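Oxidoreductase, 2OG-Fe oxygenase family protein, putative, expressed (Oryza sativa subsp. japonica, PDB 5XOI) is a putative AlkB-family dioxygenase, probably dependent on iron(II) and 2-oxoglutarate, represented here by its oxygenase domain. Local coordinates at residues P154-Y168 / S178-G191. Residues are numbered along the deposited sequence; the frame is centred on the assembly and turned at random.
Sequences PVVSFSLGDTAEFLY and SKVDLESGDVLIFG
Gly161 N donates to Ser184 OG at 2.9 Å, where the chain passes between the two sheets of the double-stranded beta-helix. Strand 155-161 pairs antiparallel with 187-190 in the major sheet, and strand 163-168 with 178-182 in the minor sheet. This jelly-roll core is characteristic of 2-oxoglutarate oxygenases. Ser184 OG stands anti to its own N (chi1 -165°), which brings it to the backbone of Gly161, and it also bonds Gln25. The type II turn from Glu183 to Asp186 meets Ser159: Gly185 N gives a bond to Ser159 O, and Ser159 N reaches Asp186 O. One water accepts from Ser159 OG and donates to Ser157 O and Asp186 O. Ser159 OG also bonds Arg223, a residue that binds 2-oxoglutarate. Paired backbone bonds join Val155 to Phe190 and Ser157 to Leu188. Similar pairs join Ala164 to Leu182, Phe166 to Val180 and Tyr168 to Ser178.

Between the two sheets, the Phe166 ring is wedged among side chains of both strand pairs. Leu182 CD1 lies 3.5 Å from Phe166 CG, and Leu188 CD2 lies 3.5 Å from Phe166 CE2. Phe166 also neighbours the metal ligand His199. Where strands 163-168 and 178-182 pair farthest from the turn, Ser178 CB sits over one face of the Tyr168 ring. Phe190 holds CG between its N and carbonyl carbon (chi1 47°), which swings the ring beside Val155. Val155 CB lies over one ring face, 3.7 Å from the Phe190 centroid. With an alanine in place of Phe190, Val155 CB would probably lose the ring face it lies on, opening a gap near the manganese site. Val155 CG1 touches Phe190 CZ at 3.5 Å.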
ATOM      1  N   PRO A 154      -9.459   6.735  -2.301  1.00 16.60           N
ATOM      2  CA  PRO A 154      -7.998   6.650  -2.306  1.00 15.24           C
ATOM      3  C   PRO A 154      -7.468   5.247  -2.057  1.00 18.18           C
ATOM      4  O   PRO A 154      -8.133   4.377  -1.490  1.00 17.39           O
ATOM      5  CB  PRO A 154      -7.586   7.584  -1.163  1.00 15.77           C
ATOM      6  CG  PRO A 154      -8.741   7.529  -0.217  1.00 16.68           C
ATOM      7  CD  PRO A 154      -9.982   7.384  -1.086  1.00 18.30           C
ATOM      8  N   VAL A 155      -6.225   5.062  -2.496  1.00 17.99           N
ATOM      9  CA  VAL A 155      -5.387   3.936  -2.097  1.00 17.51           C
ATOM     10  C   VAL A 155      -4.556   4.391  -0.907  1.00 15.46           C
ATOM     11  O   VAL A 155      -3.934   5.454  -0.967  1.00 16.16           O
ATOM     12  CB  VAL A 155      -4.476   3.505  -3.258  1.00 13.17           C
ATOM     13  CG1 VAL A 155      -3.545   2.349  -2.846  1.00 15.98           C
ATOM     14  CG2 VAL A 155      -5.308   3.154  -4.504  1.00 14.46           C
ATOM     15  N   VAL A 156      -4.531   3.600   0.163  1.00 12.77           N
ATOM     16  CA  VAL A 156      -3.735   3.918   1.359  1.00 12.67           C
ATOM     17  C   VAL A 156      -2.721   2.802   1.562  1.00 13.96           C
ATOM     18  O   VAL A 156      -3.108   1.642   1.729  1.00 13.96           O
ATOM     19  CB  VAL A 156      -4.611   4.081   2.608  1.00 14.75           C
ATOM     20  CG1 VAL A 156      -3.743   4.327   3.840  1.00 16.35           C
ATOM     21  CG2 VAL A 156      -5.618   5.222   2.416  1.00 19.55           C
ATOM     22  N   SER A 157      -1.433   3.156   1.597  1.00 12.25           N
ATOM     23  CA  SER A 157      -0.345   2.177   1.564  1.00 14.02           C
ATOM     24  C   SER A 157       0.573   2.343   2.773  1.00 15.69           C
ATOM     25  O   SER A 157       1.153   3.418   2.970  1.00 16.18           O
ATOM     26  CB  SER A 157       0.457   2.334   0.266  1.00 17.34           C
ATOM     27  OG  SER A 157       1.717   1.699   0.339  1.00 17.16           O
ATOM     28  N   PHE A 158       0.731   1.265   3.555  1.00 13.40           N
ATOM     29  CA  PHE A 158       1.670   1.208   4.679  1.00 13.23           C
ATOM     30  C   PHE A 158       3.001   0.638   4.205  1.00 15.56           C
ATOM     31  O   PHE A 158       3.023  -0.330   3.443  1.00 13.89           O
ATOM     32  CB  PHE A 158       1.183   0.280   5.804  1.00 13.37           C
ATOM     33  CG  PHE A 158      -0.103   0.681   6.486  1.00 15.78           C
ATOM     34  CD1 PHE A 158      -0.754   1.867   6.201  1.00 18.08           C
ATOM     35  CD2 PHE A 158      -0.636  -0.161   7.457  1.00 17.82           C
ATOM     36  CE1 PHE A 158      -1.928   2.203   6.863  1.00 16.39           C
ATOM     37  CE2 PHE A 158      -1.798   0.162   8.124  1.00 19.90           C
ATOM     38  CZ  PHE A 158      -2.454   1.347   7.826  1.00 15.14           C
ATOM     39  N   SER A 159       4.105   1.175   4.727  1.00 14.25           N
ATOM     40  CA  SER A 159       5.441   0.664   4.427  1.00 13.95           C
ATOM     41  C   SER A 159       6.132   0.280   5.728  1.00 14.29           C
ATOM     42  O   SER A 159       6.114   1.052   6.690  1.00 15.05           O
ATOM     43  CB  SER A 159       6.289   1.700   3.672  1.00 13.85           C
ATOM     44  OG  SER A 159       5.821   1.900   2.347  1.00 17.90           O
ATOM     45  N   LEU A 160       6.744  -0.908   5.763  1.00 12.27           N
ATOM     46  CA  LEU A 160       7.458  -1.354   6.956  1.00 14.48           C
ATOM     47  C   LEU A 160       8.696  -2.138   6.552  1.00 15.86           C
ATOM     48  O   LEU A 160       8.667  -2.899   5.582  1.00 14.03           O
ATOM     49  CB  LEU A 160       6.579  -2.229   7.868  1.00 15.47           C
ATOM     50  CG  LEU A 160       5.266  -1.651   8.413  1.00 15.46           C
ATOM     51  CD1 LEU A 160       4.132  -1.829   7.417  1.00 24.35           C
ATOM     52  CD2 LEU A 160       4.912  -2.320   9.726  1.00 22.70           C
ATOM     53  N   GLY A 161       9.776  -1.970   7.318  1.00 14.19           N
ATOM     54  CA  GLY A 161      11.002  -2.699   7.033  1.00 16.34           C
ATOM     55  C   GLY A 161      11.972  -1.902   6.185  1.00 17.12           C
ATOM     56  O   GLY A 161      12.154  -0.702   6.405  1.00 15.93           O
ATOM     57  N   ASP A 162      12.620  -2.556   5.225  1.00 13.68           N
ATOM     58  CA  ASP A 162      13.539  -1.860   4.331  1.00 14.48           C
ATOM     59  C   ASP A 162      12.818  -0.814   3.481  1.00 13.36           C
ATOM     60  O   ASP A 162      11.645  -0.964   3.125  1.00 14.35           O
ATOM     61  CB  ASP A 162      14.232  -2.860   3.411  1.00 16.01           C
ATOM     62  CG  ASP A 162      15.241  -3.723   4.140  1.00 22.42           C
ATOM     63  OD1 ASP A 162      15.833  -3.253   5.146  1.00 17.95           O
ATOM     64  OD2 ASP A 162      15.451  -4.875   3.692  1.00 18.49           O
ATOM     65  N   THR A 163      13.552   0.236   3.131  1.00 13.70           N
ATOM     66  CA  THR A 163      13.018   1.312   2.305  1.00 15.10           C
ATOM     67  C   THR A 163      12.794   0.840   0.872  1.00 17.95           C
ATOM     68  O   THR A 163      13.609   0.092   0.317  1.00 14.34           O
ATOM     69  CB  THR A 163      13.995   2.482   2.324  1.00 16.17           C
ATOM     70  OG1 THR A 163      14.129   2.958   3.671  1.00 16.76           O
ATOM     71  CG2 THR A 163      13.531   3.618   1.390  1.00 16.95           C
ATOM     72  N   ALA A 164      11.683   1.276   0.274  1.00 12.53           N
ATOM     73  CA  ALA A 164      11.424   1.054  -1.146  1.00 12.66           C
ATOM     74  C   ALA A 164      11.669   2.338  -1.921  1.00 17.48           C
ATOM     75  O   ALA A 164      11.328   3.421  -1.449  1.00 14.88           O
ATOM     76  CB  ALA A 164       9.983   0.608  -1.386  1.00 16.57           C
ATOM     77  N   GLU A 165      12.264   2.212  -3.107  1.00 15.03           N
ATOM     78  CA  GLU A 165      12.270   3.282  -4.096  1.00 13.58           C
ATOM     79  C   GLU A 165      10.975   3.145  -4.897  1.00 13.41           C
ATOM     80  O   GLU A 165      10.781   2.149  -5.600  1.00 15.26           O
ATOM     81  CB  GLU A 165      13.519   3.189  -4.978  1.00 16.57           C
ATOM     82  CG  GLU A 165      14.808   3.408  -4.179  1.00 22.65           C
ATOM     83  CD  GLU A 165      16.080   3.376  -5.019  1.00 33.23           C
ATOM     84  OE1 GLU A 165      16.028   3.699  -6.227  1.00 32.51           O
ATOM     85  OE2 GLU A 165      17.148   3.048  -4.455  1.00 37.28           O
ATOM     86  N   PHE A 166      10.072   4.119  -4.751  1.00 13.96           N
ATOM     87  CA  PHE A 166       8.707   4.044  -5.274  1.00 15.63           C
ATOM     88  C   PHE A 166       8.592   4.980  -6.470  1.00 17.08           C
ATOM     89  O   PHE A 166       8.916   6.167  -6.365  1.00 17.10           O
ATOM     90  CB  PHE A 166       7.702   4.416  -4.174  1.00 14.35           C
ATOM     91  CG  PHE A 166       6.250   4.319  -4.582  1.00 17.54           C
ATOM     92  CD1 PHE A 166       5.580   3.099  -4.552  1.00 20.24           C
ATOM     93  CD2 PHE A 166       5.536   5.460  -4.942  1.00 18.39           C
ATOM     94  CE1 PHE A 166       4.243   3.008  -4.895  1.00 18.67           C
ATOM     95  CE2 PHE A 166       4.181   5.370  -5.286  1.00 15.52           C
ATOM     96  CZ  PHE A 166       3.542   4.145  -5.264  1.00 16.70           C
ATOM     97  N   LEU A 167       8.161   4.441  -7.613  1.00 14.04           N
ATOM     98  CA  LEU A 167       8.007   5.226  -8.830  1.00 15.04           C
ATOM     99  C   LEU A 167       6.543   5.602  -9.006  1.00 12.94           C
ATOM    100  O   LEU A 167       5.652   4.804  -8.693  1.00 14.99           O
ATOM    101  CB  LEU A 167       8.474   4.439 -10.061  1.00 13.04           C
ATOM    102  CG  LEU A 167       9.950   4.438 -10.473  1.00 26.65           C
ATOM    103  CD1 LEU A 167      10.906   4.463  -9.304  1.00 33.09           C
ATOM    104  CD2 LEU A 167      10.222   3.239 -11.366  1.00 26.61           C
ATOM    105  N   TYR A 168       6.291   6.801  -9.533  1.00 13.43           N
ATOM    106  CA  TYR A 168       4.915   7.183  -9.836  1.00 14.64           C
ATOM    107  C   TYR A 168       4.880   8.195 -10.975  1.00 16.19           C
ATOM    108  O   TYR A 168       5.790   9.016 -11.130  1.00 16.23           O
ATOM    109  CB  TYR A 168       4.192   7.758  -8.604  1.00 16.54           C
ATOM    110  CG  TYR A 168       4.853   8.961  -7.976  1.00 13.98           C
ATOM    111  CD1 TYR A 168       5.919   8.813  -7.090  1.00 16.96           C
ATOM    112  CD2 TYR A 168       4.388  10.248  -8.242  1.00 16.82           C
ATOM    113  CE1 TYR A 168       6.520   9.928  -6.494  1.00 20.43           C
ATOM    114  CE2 TYR A 168       4.982  11.366  -7.659  1.00 18.80           C
ATOM    115  CZ  TYR A 168       6.044  11.202  -6.794  1.00 23.39           C
ATOM    116  OH  TYR A 168       6.625  12.322  -6.226  1.00 20.87           O
ATOM    117  N   SER A 178       8.351   9.925 -11.494  1.00 17.08           N
ATOM    118  CA  SER A 178       9.039  10.515 -10.351  1.00 16.22           C
ATOM    119  C   SER A 178       9.384   9.409  -9.354  1.00 21.97           C
ATOM    120  O   SER A 178       8.815   8.317  -9.395  1.00 17.36           O
ATOM    121  CB  SER A 178       8.160  11.567  -9.675  1.00 20.97           C
ATOM    122  OG  SER A 178       7.818  12.619 -10.566  1.00 23.18           O
ATOM    123  N   LYS A 179      10.310   9.712  -8.437  1.00 16.70           N
ATOM    124  CA  LYS A 179      10.742   8.758  -7.413  1.00 18.73           C
ATOM    125  C   LYS A 179      10.596   9.370  -6.024  1.00 20.29           C
ATOM    126  O   LYS A 179      10.948  10.533  -5.811  1.00 23.02           O
ATOM    127  CB  LYS A 179      12.212   8.321  -7.607  1.00 24.62           C
ATOM    128  CG  LYS A 179      12.605   7.887  -9.017  1.00 43.49           C
ATOM    129  CD  LYS A 179      14.131   7.772  -9.150  1.00 53.20           C
ATOM    130  CE  LYS A 179      14.566   7.515 -10.591  1.00 57.91           C
ATOM    131  NZ  LYS A 179      16.046   7.591 -10.756  1.00 61.52           N
ATOM    132  N   VAL A 180      10.087   8.580  -5.078  1.00 17.18           N
ATOM    133  CA  VAL A 180      10.122   8.932  -3.661  1.00 13.83           C
ATOM    134  C   VAL A 180      10.498   7.684  -2.876  1.00 21.59           C
ATOM    135  O   VAL A 180      10.103   6.568  -3.225  1.00 18.20           O
ATOM    136  CB  VAL A 180       8.778   9.511  -3.159  1.00 17.22           C
ATOM    137  CG1 VAL A 180       7.647   8.470  -3.238  1.00 16.67           C
ATOM    138  CG2 VAL A 180       8.927  10.046  -1.742  1.00 25.28           C
ATOM    139  N   ASP A 181      11.282   7.868  -1.816  1.00 16.77           N
ATOM    140  CA  ASP A 181      11.588   6.754  -0.931  1.00 16.62           C
ATOM    141  C   ASP A 181      10.463   6.556   0.078  1.00 17.51           C
ATOM    142  O   ASP A 181      10.053   7.503   0.766  1.00 18.60           O
ATOM    143  CB  ASP A 181      12.902   6.981  -0.188  1.00 17.06           C
ATOM    144  CG  ASP A 181      14.122   6.816  -1.076  1.00 22.51           C
ATOM    145  OD1 ASP A 181      14.013   6.355  -2.231  1.00 20.68           O
ATOM    146  OD2 ASP A 181      15.216   7.156  -0.589  1.00 28.94           O
ATOM    147  N   LEU A 182       9.996   5.321   0.193  1.00 14.92           N
ATOM    148  CA  LEU A 182       9.021   4.942   1.209  1.00 15.13           C
ATOM    149  C   LEU A 182       9.777   4.180   2.285  1.00 15.63           C
ATOM    150  O   LEU A 182      10.231   3.051   2.053  1.00 15.33           O
ATOM    151  CB  LEU A 182       7.886   4.113   0.612  1.00 14.69           C
ATOM    152  CG  LEU A 182       7.095   4.796  -0.514  1.00 16.12           C
ATOM    153  CD1 LEU A 182       6.034   3.844  -1.076  1.00 15.28           C
ATOM    154  CD2 LEU A 182       6.443   6.066  -0.009  1.00 15.05           C
ATOM    155  N   GLU A 183       9.955   4.822   3.442  1.00 15.20           N
ATOM    156  CA  GLU A 183      10.725   4.282   4.557  1.00 16.42           C
ATOM    157  C   GLU A 183       9.788   3.644   5.568  1.00 15.36           C
ATOM    158  O   GLU A 183       8.584   3.886   5.561  1.00 15.87           O
ATOM    159  CB  GLU A 183      11.543   5.382   5.245  1.00 16.94           C
ATOM    160  CG  GLU A 183      12.415   6.203   4.320  1.00 15.18           C
ATOM    161  CD  GLU A 183      13.186   7.270   5.074  1.00 25.31           C
ATOM    162  OE1 GLU A 183      14.397   7.090   5.305  1.00 27.29           O
ATOM    163  OE2 GLU A 183      12.573   8.288   5.449  1.00 23.71           O
ATOM    164  N   SER A 184      10.356   2.829   6.454  1.00 15.11           N
ATOM    165  CA  SER A 184       9.538   2.130   7.444  1.00 13.52           C
ATOM    166  C   SER A 184       8.720   3.117   8.276  1.00 14.54           C
ATOM    167  O   SER A 184       9.259   4.084   8.825  1.00 17.30           O
ATOM    168  CB  SER A 184      10.422   1.281   8.360  1.00 15.93           C
ATOM    169  OG  SER A 184       9.638   0.343   9.076  1.00 16.46           O
ATOM    170  N   GLY A 185       7.418   2.851   8.375  1.00 14.83           N
ATOM    171  CA  GLY A 185       6.476   3.703   9.060  1.00 17.26           C
ATOM    172  C   GLY A 185       5.761   4.703   8.178  1.00 18.97           C
ATOM    173  O   GLY A 185       4.759   5.283   8.617  1.00 19.48           O
ATOM    174  N   ASP A 186       6.238   4.928   6.955  1.00 14.94           N
ATOM    175  CA  ASP A 186       5.579   5.883   6.070  1.00 16.25           C
ATOM    176  C   ASP A 186       4.217   5.359   5.621  1.00 19.04           C
ATOM    177  O   ASP A 186       4.016   4.154   5.425  1.00 17.75           O
ATOM    178  CB  ASP A 186       6.423   6.176   4.833  1.00 12.54           C
ATOM    179  CG  ASP A 186       7.685   6.995   5.134  1.00 13.97           C
ATOM    180  OD1 ASP A 186       7.879   7.444   6.287  1.00 17.14           O
ATOM    181  OD2 ASP A 186       8.488   7.183   4.188  1.00 16.98           O
ATOM    182  N   VAL A 187       3.271   6.278   5.459  1.00 13.75           N
ATOM    183  CA  VAL A 187       1.978   5.968   4.858  1.00 13.58           C
ATOM    184  C   VAL A 187       1.804   6.878   3.657  1.00 18.25           C
ATOM    185  O   VAL A 187       1.989   8.091   3.766  1.00 16.79           O
ATOM    186  CB  VAL A 187       0.808   6.141   5.845  1.00 13.35           C
ATOM    187  CG1 VAL A 187      -0.536   5.989   5.108  1.00 16.84           C
ATOM    188  CG2 VAL A 187       0.908   5.115   6.949  1.00 12.98           C
ATOM    189  N   LEU A 188       1.492   6.288   2.510  1.00 15.45           N
ATOM    190  CA  LEU A 188       1.277   7.026   1.273  1.00 14.60           C
ATOM    191  C   LEU A 188      -0.190   6.900   0.888  1.00 14.83           C
ATOM    192  O   LEU A 188      -0.758   5.808   0.971  1.00 14.23           O
ATOM    193  CB  LEU A 188       2.159   6.470   0.149  1.00 13.92           C
ATOM    194  CG  LEU A 188       1.915   7.063  -1.234  1.00 15.78           C
ATOM    195  CD1 LEU A 188       2.394   8.509  -1.273  1.00 15.69           C
ATOM    196  CD2 LEU A 188       2.639   6.237  -2.294  1.00 20.22           C
ATOM    197  N   ILE A 189      -0.808   8.010   0.483  1.00 14.00           N
ATOM    198  CA  ILE A 189      -2.199   8.013   0.034  1.00 14.38           C
ATOM    199  C   ILE A 189      -2.242   8.617  -1.360  1.00 13.27           C
ATOM    200  O   ILE A 189      -1.670   9.682  -1.583  1.00 18.14           O
ATOM    201  CB  ILE A 189      -3.110   8.810   0.988  1.00 13.13           C
ATOM    202  CG1 ILE A 189      -3.016   8.253   2.408  1.00 14.86           C
ATOM    203  CG2 ILE A 189      -4.562   8.746   0.488  1.00 13.39           C
ATOM    204  CD1 ILE A 189      -3.969   8.892   3.383  1.00 19.07           C
ATOM    205  N   PHE A 190      -2.904   7.940  -2.302  1.00 15.24           N
ATOM    206  CA  PHE A 190      -3.229   8.576  -3.575  1.00 14.99           C
ATOM    207  C   PHE A 190      -4.705   8.377  -3.907  1.00 15.19           C
ATOM    208  O   PHE A 190      -5.198   7.245  -3.964  1.00 16.04           O
ATOM    209  CB  PHE A 190      -2.306   8.128  -4.736  1.00 14.25           C
ATOM    210  CG  PHE A 190      -2.066   6.625  -4.885  1.00 17.71           C
ATOM    211  CD1 PHE A 190      -1.111   5.965  -4.112  1.00 18.24           C
ATOM    212  CD2 PHE A 190      -2.688   5.913  -5.907  1.00 17.63           C
ATOM    213  CE1 PHE A 190      -0.843   4.607  -4.299  1.00 16.24           C
ATOM    214  CE2 PHE A 190      -2.427   4.560  -6.104  1.00 12.65           C
ATOM    215  CZ  PHE A 190      -1.511   3.900  -5.292  1.00 15.31           C
ATOM    216  N   GLY A 191      -5.414   9.489  -4.096  1.00 16.94           N
ATOM    217  CA  GLY A 191      -6.812   9.454  -4.482  1.00 16.22           C
ATOM    218  C   GLY A 191      -7.151  10.683  -5.300  1.00 16.98           C
ATOM    219  O   GLY A 191      -6.248  11.425  -5.706  1.00 17.95           O
TER
HETATM  220  O   HOH W   1       3.863   3.460   2.387  1.00 20.17           O
HETATM  221  O   HOH W   2      13.031   1.897   5.922  1.00 13.40           O
HETATM  222  O   HOH W   3       9.411   0.649   3.149  1.00 14.21           O
HETATM  223  O   HOH W   4      15.972   4.631   4.129  1.00 29.15           O
HETATM  224  O   HOH W   5       9.420  12.957  -6.037  1.00 43.71           O